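Local coordinates for protein beta-glucosidase (Chaetomella raphigera, PDB 6JXG) that probably hydrolyses terminal, non-reducing beta-D-glucosyl residues with release of beta-D-glucose, as a family 3 glycoside hydrolase in cellulose degradation, at residues P530-T542 against V557-P569. Residues are numbered along the deposited sequence; the frame is centred on the assembly and turned at random.
Sequences PYTIAKQASDYGT and VDYRHFDQANIQP
Asp-558 grips Thr-532 with both carboxylate oxygens. Asp-558 OD1 takes the Thr-532 backbone N-H on its syn lone pair (Thr-532 N to Asp-558 OD1 2.8 Å, N-H...O 165°), whereas Thr-532 OG1 donates to Asp-558 OD2 from above the carboxylate plane, 53° out of it. Asp-558 has CG anti to its own backbone N, which carries the carboxylate across to the other segment; OD2 also receives a weak bond from Tyr-559 N at the start of helix 559-564. Replacing Asp-558 by alanine removes both oxygens, which is likely to leave the Thr-532 amide and hydroxyl without this acceptor and weaken the tie between loop and helix start. Behind this pair, Tyr-540 OH donates to Thr-532 O (2.6 Å) and accepts from Ala-534 N, bracing the loop from within. A water links Tyr-540 O to Asp-558 N.

The Phe-562 ring is met on both faces and at its edge: Thr-532 CG2 sits over one face, 3.7 Å from the ring centroid and nearly on the ring normal, while Asp-539 O lies over the opposite face. The Phe-562 edge points into the Tyr-540 face, a T-shaped pair with planes at 83°, and Ala-534 CB meets the same Phe-562 ring at CZ (3.7 Å). Pro-569 CB presses on Thr-532 CG2 at a tight 3.4 Å. Within the family 3 C-terminal domain, one threonine thus spends its N-H and hydroxyl on a carboxylate and its methyl on an aromatic face, joining loop 530-542 to the start of helix 559-564.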
loop_
_atom_site.group_PDB
_atom_site.type_symbol
_atom_site.label_atom_id
_atom_site.label_comp_id
_atom_site.label_asym_id
_atom_site.label_seq_id
_atom_site.Cartn_x
_atom_site.Cartn_y
_atom_site.Cartn_z
ATOM N N PRO A 530 -5.067 0.410 -9.935
ATOM C CA PRO A 530 -4.701 1.496 -9.058
ATOM C C PRO A 530 -3.546 2.323 -9.586
ATOM O O PRO A 530 -3.055 3.177 -8.893
ATOM C CB PRO A 530 -4.262 0.760 -7.777
ATOM C CG PRO A 530 -3.544 -0.469 -8.291
ATOM C CD PRO A 530 -4.407 -0.856 -9.533
ATOM N N TYR A 531 -3.163 2.071 -10.829
ATOM C CA TYR A 531 -2.159 2.838 -11.565
ATOM C C TYR A 531 -2.430 2.739 -13.053
ATOM O O TYR A 531 -3.348 2.037 -13.478
ATOM C CB TYR A 531 -0.767 2.341 -11.212
ATOM C CG TYR A 531 -0.666 0.822 -11.165
ATOM C CD1 TYR A 531 -0.929 0.052 -12.281
ATOM C CD2 TYR A 531 -0.286 0.158 -9.977
ATOM C CE1 TYR A 531 -0.849 -1.308 -12.235
ATOM C CE2 TYR A 531 -0.202 -1.218 -9.943
ATOM C CZ TYR A 531 -0.495 -1.935 -11.077
ATOM O OH TYR A 531 -0.381 -3.305 -11.010
ATOM N N THR A 532 -1.728 3.540 -13.823
ATOM C CA THR A 532 -1.931 3.569 -15.262
ATOM C C THR A 532 -1.018 2.629 -15.961
ATOM O O THR A 532 0.169 2.551 -15.571
ATOM C CB THR A 532 -1.684 4.995 -15.809
ATOM O OG1 THR A 532 -2.554 5.915 -15.208
ATOM C CG2 THR A 532 -1.866 5.106 -17.333
ATOM N N ILE A 533 -1.547 1.910 -16.987
ATOM C CA ILE A 533 -0.762 1.082 -17.885
ATOM C C ILE A 533 -0.654 1.846 -19.222
ATOM O O ILE A 533 -1.630 2.000 -19.985
ATOM C CB ILE A 533 -1.355 -0.326 -18.076
ATOM C CG1 ILE A 533 -1.352 -1.066 -16.740
ATOM C CG2 ILE A 533 -0.626 -1.134 -19.174
ATOM C CD1 ILE A 533 -1.812 -2.483 -16.815
ATOM N N ALA A 534 0.545 2.395 -19.440
ATOM C CA ALA A 534 0.849 3.213 -20.624
ATOM C C ALA A 534 1.162 2.333 -21.840
ATOM O O ALA A 534 1.410 1.098 -21.737
ATOM C CB ALA A 534 2.016 4.052 -20.329
ATOM N N LYS A 535 1.179 2.978 -22.990
ATOM C CA LYS A 535 1.571 2.328 -24.231
ATOM C C LYS A 535 3.096 2.293 -24.436
ATOM O O LYS A 535 3.597 1.403 -25.146
ATOM C CB LYS A 535 0.937 3.022 -25.437
ATOM C CG LYS A 535 -0.572 3.058 -25.399
ATOM C CD LYS A 535 -1.089 3.447 -26.751
ATOM C CE LYS A 535 -2.506 3.905 -26.661
ATOM N NZ LYS A 535 -2.813 4.413 -28.053
ATOM N N GLN A 536 3.799 3.201 -23.799
ATOM C CA GLN A 536 5.235 3.187 -23.688
ATOM C C GLN A 536 5.704 3.799 -22.365
ATOM O O GLN A 536 5.089 4.722 -21.814
ATOM C CB GLN A 536 5.864 3.970 -24.849
ATOM C CG GLN A 536 5.643 5.459 -24.839
ATOM C CD GLN A 536 5.871 6.156 -26.209
ATOM O OE1 GLN A 536 5.395 7.242 -26.436
ATOM N NE2 GLN A 536 6.581 5.556 -27.059
ATOM N N ALA A 537 6.857 3.345 -21.888
ATOM C CA ALA A 537 7.399 3.786 -20.610
ATOM C C ALA A 537 7.647 5.301 -20.496
ATOM O O ALA A 537 7.438 5.893 -19.418
ATOM C CB ALA A 537 8.697 2.974 -20.257
ATOM N N SER A 538 8.015 5.976 -21.605
ATOM C CA SER A 538 8.301 7.430 -21.529
ATOM C C SER A 538 7.047 8.290 -21.256
ATOM O O SER A 538 7.159 9.403 -20.812
ATOM C CB SER A 538 8.997 7.899 -22.847
ATOM O OG SER A 538 8.149 7.619 -23.943
ATOM N N ASP A 539 5.859 7.751 -21.534
ATOM C CA ASP A 539 4.586 8.379 -21.255
ATOM C C ASP A 539 4.347 8.683 -19.757
ATOM O O ASP A 539 3.568 9.581 -19.446
ATOM C CB ASP A 539 3.416 7.507 -21.759
ATOM C CG ASP A 539 3.274 7.508 -23.324
ATOM O OD1 ASP A 539 3.938 8.346 -24.010
ATOM O OD2 ASP A 539 2.452 6.702 -23.813
ATOM N N TYR A 540 4.948 7.920 -18.837
ATOM C CA TYR A 540 4.715 8.222 -17.363
ATOM C C TYR A 540 5.316 9.562 -16.987
ATOM O O TYR A 540 4.836 10.231 -16.055
ATOM C CB TYR A 540 5.240 7.140 -16.411
ATOM C CG TYR A 540 4.497 5.897 -16.534
ATOM C CD1 TYR A 540 3.342 5.690 -15.788
ATOM C CD2 TYR A 540 4.917 4.916 -17.378
ATOM C CE1 TYR A 540 2.644 4.525 -15.904
ATOM C CE2 TYR A 540 4.200 3.727 -17.521
ATOM C CZ TYR A 540 3.051 3.544 -16.828
ATOM O OH TYR A 540 2.320 2.402 -16.970
ATOM N N GLY A 541 6.345 10.004 -17.738
ATOM C CA GLY A 541 7.019 11.256 -17.428
ATOM C C GLY A 541 7.858 11.227 -16.173
ATOM O O GLY A 541 8.324 12.277 -15.724
ATOM N N THR A 542 7.965 10.055 -15.550
ATOM C CA THR A 542 8.847 9.826 -14.374
ATOM C C THR A 542 9.682 8.610 -14.652
ATOM O O THR A 542 9.316 7.730 -15.467
ATOM C CB THR A 542 8.085 9.560 -13.110
ATOM O OG1 THR A 542 7.117 8.516 -13.332
ATOM C CG2 THR A 542 7.362 10.768 -12.660
ATOM N N VAL A 557 1.339 13.173 -11.622
ATOM C CA VAL A 557 1.883 11.855 -11.449
ATOM C C VAL A 557 0.781 10.856 -11.821
ATOM O O VAL A 557 -0.400 11.115 -11.601
ATOM C CB VAL A 557 2.306 11.750 -10.001
ATOM C CG1 VAL A 557 2.297 10.375 -9.496
ATOM C CG2 VAL A 557 3.672 12.398 -9.813
ATOM N N ASP A 558 1.171 9.758 -12.440
ATOM C CA ASP A 558 0.261 8.787 -12.957
ATOM C C ASP A 558 -0.824 9.466 -13.846
ATOM O O ASP A 558 -0.494 10.306 -14.691
ATOM C CB ASP A 558 -0.305 7.866 -11.830
ATOM C CG ASP A 558 -0.889 6.561 -12.367
ATOM O OD1 ASP A 558 -0.182 5.515 -12.602
ATOM O OD2 ASP A 558 -2.111 6.601 -12.553
ATOM N N TYR A 559 -2.092 9.129 -13.654
ATOM C CA TYR A 559 -3.161 9.591 -14.567
ATOM C C TYR A 559 -3.306 11.101 -14.661
ATOM O O TYR A 559 -3.782 11.611 -15.669
ATOM C CB TYR A 559 -4.532 8.955 -14.242
ATOM C CG TYR A 559 -5.177 9.414 -12.933
ATOM C CD1 TYR A 559 -6.178 10.346 -12.934
ATOM C CD2 TYR A 559 -4.763 8.886 -11.699
ATOM C CE1 TYR A 559 -6.767 10.802 -11.772
ATOM C CE2 TYR A 559 -5.404 9.270 -10.556
ATOM C CZ TYR A 559 -6.368 10.269 -10.578
ATOM O OH TYR A 559 -6.954 10.698 -9.399
ATOM N N ARG A 560 -2.962 11.809 -13.587
ATOM C CA ARG A 560 -2.935 13.276 -13.597
ATOM C C ARG A 560 -2.049 13.803 -14.736
ATOM O O ARG A 560 -2.414 14.768 -15.405
ATOM C CB ARG A 560 -2.406 13.785 -12.256
ATOM C CG ARG A 560 -3.316 13.511 -11.052
ATOM C CD ARG A 560 -2.520 13.660 -9.728
ATOM N NE ARG A 560 -3.414 13.997 -8.605
ATOM C CZ ARG A 560 -4.207 13.132 -7.977
ATOM N NH1 ARG A 560 -4.170 11.865 -8.338
ATOM N NH2 ARG A 560 -5.098 13.554 -7.051
ATOM N N HIS A 561 -0.911 13.161 -14.954
ATOM C CA HIS A 561 -0.044 13.474 -16.090
ATOM C C HIS A 561 -0.617 13.108 -17.433
ATOM O O HIS A 561 -0.616 13.940 -18.373
ATOM C CB HIS A 561 1.331 12.852 -15.908
ATOM C CG HIS A 561 2.198 12.907 -17.119
ATOM N ND1 HIS A 561 2.737 14.072 -17.624
ATOM C CD2 HIS A 561 2.664 11.906 -17.901
ATOM C CE1 HIS A 561 3.473 13.785 -18.686
ATOM N NE2 HIS A 561 3.454 12.476 -18.863
ATOM N N PHE A 562 -1.090 11.890 -17.548
ATOM C CA PHE A 562 -1.692 11.441 -18.825
ATOM C C PHE A 562 -2.813 12.410 -19.189
ATOM O O PHE A 562 -2.919 12.813 -20.391
ATOM C CB PHE A 562 -2.173 9.997 -18.767
ATOM C CG PHE A 562 -1.062 8.994 -18.690
ATOM C CD1 PHE A 562 -0.672 8.294 -19.801
ATOM C CD2 PHE A 562 -0.378 8.755 -17.474
ATOM C CE1 PHE A 562 0.330 7.370 -19.751
ATOM C CE2 PHE A 562 0.698 7.864 -17.432
ATOM C CZ PHE A 562 1.044 7.154 -18.572
ATOM N N ASP A 563 -3.635 12.774 -18.186
ATOM C CA ASP A 563 -4.765 13.652 -18.438
ATOM C C ASP A 563 -4.238 15.065 -18.846
ATOM O O ASP A 563 -4.657 15.633 -19.864
ATOM C CB ASP A 563 -5.695 13.769 -17.203
ATOM C CG ASP A 563 -6.380 12.492 -16.853
ATOM O OD1 ASP A 563 -6.356 11.537 -17.663
ATOM O OD2 ASP A 563 -7.044 12.439 -15.764
ATOM N N GLN A 564 -3.313 15.619 -18.091
ATOM C CA GLN A 564 -2.853 17.023 -18.333
ATOM C C GLN A 564 -2.109 17.161 -19.667
ATOM O O GLN A 564 -2.167 18.181 -20.328
ATOM C CB GLN A 564 -1.917 17.492 -17.219
ATOM C CG GLN A 564 -1.372 18.932 -17.379
ATOM C CD GLN A 564 -2.456 19.995 -17.502
ATOM O OE1 GLN A 564 -2.276 21.019 -18.192
ATOM N NE2 GLN A 564 -3.577 19.792 -16.820
ATOM N N ALA A 565 -1.404 16.134 -20.042
ATOM C CA ALA A 565 -0.622 16.149 -21.238
ATOM C C ALA A 565 -1.359 15.562 -22.415
ATOM O O ALA A 565 -0.789 15.485 -23.491
ATOM C CB ALA A 565 0.646 15.349 -20.977
ATOM N N ASN A 566 -2.598 15.102 -22.217
ATOM C CA ASN A 566 -3.365 14.504 -23.243
ATOM C C ASN A 566 -2.721 13.278 -23.864
ATOM O O ASN A 566 -2.722 13.181 -25.067
ATOM C CB ASN A 566 -3.648 15.582 -24.318
ATOM C CG ASN A 566 -4.477 16.717 -23.737
ATOM O OD1 ASN A 566 -3.956 17.735 -23.357
ATOM N ND2 ASN A 566 -5.775 16.464 -23.576
ATOM N N ILE A 567 -2.192 12.353 -23.040
ATOM C CA ILE A 567 -1.584 11.124 -23.525
ATOM C C ILE A 567 -2.575 10.021 -23.280
ATOM O O ILE A 567 -3.067 9.903 -22.154
ATOM C CB ILE A 567 -0.258 10.804 -22.765
ATOM C CG1 ILE A 567 0.779 11.867 -23.045
ATOM C CG2 ILE A 567 0.215 9.421 -23.192
ATOM C CD1 ILE A 567 2.004 11.927 -22.141
ATOM N N GLN A 568 -2.924 9.254 -24.313
ATOM C CA GLN A 568 -3.815 8.142 -24.146
ATOM C C GLN A 568 -3.034 6.949 -23.534
ATOM O O GLN A 568 -2.066 6.463 -24.121
ATOM C CB GLN A 568 -4.469 7.675 -25.473
ATOM C CG GLN A 568 -5.598 8.553 -25.997
ATOM C CD GLN A 568 -5.140 9.358 -27.207
ATOM O OE1 GLN A 568 -4.679 8.786 -28.203
ATOM N NE2 GLN A 568 -5.242 10.697 -27.122
ATOM N N PRO A 569 -3.524 6.444 -22.395
ATOM C CA PRO A 569 -2.871 5.289 -21.840
ATOM C C PRO A 569 -3.405 4.112 -22.576
ATOM O O PRO A 569 -4.402 4.264 -23.325
ATOM C CB PRO A 569 -3.351 5.310 -20.352
ATOM C CG PRO A 569 -4.569 6.189 -20.277
ATOM C CD PRO A 569 -4.615 6.975 -21.559
HETATM O O HOH W 1 0.313 5.714 -22.976
HETATM O O HOH W 2 -1.330 7.172 -26.718
HETATM O O HOH W 3 5.596 11.871 -20.764
HETATM O O HOH W 4 -0.035 6.839 -25.911
HETATM O O HOH W 5 3.551 9.311 -13.822
#